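Local coordinates for protein hydrolase (Thermococcus thioreducens, PDB 6IAH) that probably hydrolyses phosphate esters as a magnesium-dependent phosphatase of the haloacid dehalogenase superfamily, with diverse substrates, at residues I12-S17 and K126-I131. Residues are numbered along the deposited sequence; the frame is centred on the assembly and turned at random.
Sequences IDVRES and KKERPI
Arg15 lays its CD over one face of the Arg129 guanidinium, 3.4 Å above the plane and displaced toward the rim, and the two guanidinium planes are turned 46° from each other. Asp13 OD2 stands 4.4 Å from Arg129 NH2, well out of the Arg129 guanidinium plane, so any attraction is probably one of charge alone. Beneath these side chains the backbones pair antiparallel: Asp13 N donates to Arg129 O (2.8 Å), and Arg129 N returns a bond to Asp13 O (3.0 Å). The Glu128 carboxylate takes the hydroxyl of Ser17 on the anti side of OE2, with OG 2.7 Å away and 17° out of plane, while CG1 of Val14 rests against Glu128 CD at 3.8 Å. An extended chain beyond CG (chi2 175°) lets the carboxylate reach Tyr109, which also hydrogen-bonds OE2, and Arg152, which forms a salt bridge with OE1. An alanine in place of Glu128 would probably leave Ser17 OG and Tyr109 OH without their acceptor, the Arg152 charge without its mate and a gap beside Val14. On the sheet face shared with Pro130, Ile12 packs against helix 154-164. With mostly helical residues 18-125 between its strands, the ribbon is consistent with the flap hairpin of HAD phosphatases, into which a C1 cap is inserted; Val14 touches the magnesium ligand Asp8, and Asp13 and Glu16 belong to a second magnesium site.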
loop_
_atom_site.group_PDB
_atom_site.type_symbol
_atom_site.label_atom_id
_atom_site.label_comp_id
_atom_site.label_asym_id
_atom_site.label_seq_id
_atom_site.Cartn_x
_atom_site.Cartn_y
_atom_site.Cartn_z
ATOM N N ILE A 12 -2.963 7.010 7.154
ATOM C CA ILE A 12 -4.187 6.938 6.331
ATOM C C ILE A 12 -4.789 5.546 6.441
ATOM O O ILE A 12 -4.061 4.516 6.323
ATOM C CB ILE A 12 -3.873 7.228 4.842
ATOM C CG1 ILE A 12 -3.485 8.711 4.694
ATOM C CG2 ILE A 12 -5.084 6.970 3.958
ATOM C CD1 ILE A 12 -2.955 9.090 3.330
ATOM N N ASP A 13 -6.105 5.505 6.664
ATOM C CA ASP A 13 -6.871 4.258 6.617
ATOM C C ASP A 13 -7.279 4.131 5.159
ATOM O O ASP A 13 -8.095 4.953 4.666
ATOM C CB ASP A 13 -8.102 4.362 7.498
ATOM C CG ASP A 13 -9.015 3.143 7.437
ATOM O OD1 ASP A 13 -8.881 2.202 6.639
ATOM O OD2 ASP A 13 -9.948 3.152 8.256
ATOM N N VAL A 14 -6.734 3.124 4.481
ATOM C CA VAL A 14 -7.004 2.937 3.061
ATOM C C VAL A 14 -8.141 1.993 2.982
ATOM O O VAL A 14 -8.062 1.031 2.178
ATOM C CB VAL A 14 -5.802 2.447 2.227
ATOM C CG1 VAL A 14 -4.728 3.532 2.268
ATOM C CG2 VAL A 14 -5.232 1.092 2.688
ATOM N N ARG A 15 -9.121 2.249 3.877
ATOM C CA ARG A 15 -10.514 1.729 3.905
ATOM C C ARG A 15 -10.791 0.798 2.704
ATOM O O ARG A 15 -11.625 0.985 1.826
ATOM C CB ARG A 15 -11.520 2.912 4.094
ATOM C CG ARG A 15 -11.908 3.273 5.581
ATOM C CD ARG A 15 -13.218 4.087 5.692
ATOM N NE ARG A 15 -14.213 3.689 4.668
ATOM C CZ ARG A 15 -14.666 4.406 3.612
ATOM N NH1 ARG A 15 -14.332 5.689 3.373
ATOM N NH2 ARG A 15 -15.531 3.818 2.781
ATOM N N GLU A 16 -9.974 -0.213 2.694
ATOM C CA GLU A 16 -9.989 -1.168 1.623
ATOM C C GLU A 16 -10.217 -0.593 0.134
ATOM O O GLU A 16 -10.857 -1.298 -0.695
ATOM C CB GLU A 16 -10.853 -2.354 2.095
ATOM C CG GLU A 16 -10.263 -2.986 3.376
ATOM C CD GLU A 16 -10.380 -2.040 4.611
ATOM O OE1 GLU A 16 -11.538 -1.747 5.001
ATOM O OE2 GLU A 16 -9.350 -1.527 5.150
ATOM N N SER A 17 -9.686 0.656 -0.148
ATOM C CA SER A 17 -9.829 1.403 -1.422
ATOM C C SER A 17 -9.160 0.532 -2.500
ATOM O O SER A 17 -9.723 0.318 -3.542
ATOM C CB SER A 17 -9.112 2.749 -1.433
ATOM O OG SER A 17 -7.710 2.566 -1.109
ATOM N N LYS A 126 -10.557 8.481 -2.964
ATOM C CA LYS A 126 -11.224 9.462 -2.142
ATOM C C LYS A 126 -12.047 8.811 -1.019
ATOM O O LYS A 126 -12.536 9.527 -0.165
ATOM C CB LYS A 126 -12.027 10.442 -3.040
ATOM C CG LYS A 126 -11.123 11.079 -4.112
ATOM C CD LYS A 126 -11.788 12.143 -4.979
ATOM C CE LYS A 126 -13.277 11.880 -5.261
ATOM N NZ LYS A 126 -13.611 10.700 -6.129
ATOM N N LYS A 127 -12.169 7.478 -0.994
ATOM C CA LYS A 127 -12.756 6.784 0.167
ATOM C C LYS A 127 -11.743 6.558 1.302
ATOM O O LYS A 127 -12.132 6.112 2.357
ATOM C CB LYS A 127 -13.348 5.461 -0.240
ATOM C CG LYS A 127 -14.556 5.605 -1.187
ATOM C CD LYS A 127 -15.286 4.272 -1.201
ATOM C CE LYS A 127 -16.297 4.144 -2.325
ATOM N NZ LYS A 127 -17.257 5.266 -2.265
ATOM N N GLU A 128 -10.443 6.841 1.059
ATOM C CA GLU A 128 -9.393 6.755 2.088
ATOM C C GLU A 128 -9.606 7.933 3.083
ATOM O O GLU A 128 -10.099 9.045 2.688
ATOM C CB GLU A 128 -8.006 6.818 1.430
ATOM C CG GLU A 128 -7.747 5.641 0.491
ATOM C CD GLU A 128 -6.443 5.694 -0.278
ATOM O OE1 GLU A 128 -5.661 6.599 0.039
ATOM O OE2 GLU A 128 -6.198 4.819 -1.185
ATOM N N ARG A 129 -9.253 7.697 4.352
ATOM C CA ARG A 129 -9.533 8.634 5.435
ATOM C C ARG A 129 -8.289 8.838 6.257
ATOM O O ARG A 129 -7.522 7.880 6.488
ATOM C CB ARG A 129 -10.594 8.023 6.356
ATOM C CG ARG A 129 -11.952 7.997 5.704
ATOM C CD ARG A 129 -13.109 7.719 6.655
ATOM N NE ARG A 129 -12.810 6.907 7.853
ATOM C CZ ARG A 129 -13.737 6.224 8.560
ATOM N NH1 ARG A 129 -15.028 6.222 8.200
ATOM N NH2 ARG A 129 -13.381 5.518 9.638
ATOM N N PRO A 130 -8.090 10.061 6.754
ATOM C CA PRO A 130 -6.913 10.296 7.594
ATOM C C PRO A 130 -7.063 9.579 8.943
ATOM O O PRO A 130 -8.186 9.484 9.483
ATOM C CB PRO A 130 -6.898 11.821 7.734
ATOM C CG PRO A 130 -8.308 12.226 7.579
ATOM C CD PRO A 130 -8.862 11.304 6.553
ATOM N N ILE A 131 -6.000 8.926 9.391
ATOM C CA ILE A 131 -5.908 8.516 10.810
ATOM C C ILE A 131 -5.217 9.632 11.591
ATOM O O ILE A 131 -5.695 10.081 12.595
ATOM C CB ILE A 131 -5.168 7.169 11.003
ATOM C CG1 ILE A 131 -5.844 6.063 10.181
ATOM C CG2 ILE A 131 -5.084 6.827 12.483
ATOM C CD1 ILE A 131 -4.985 4.821 9.964
#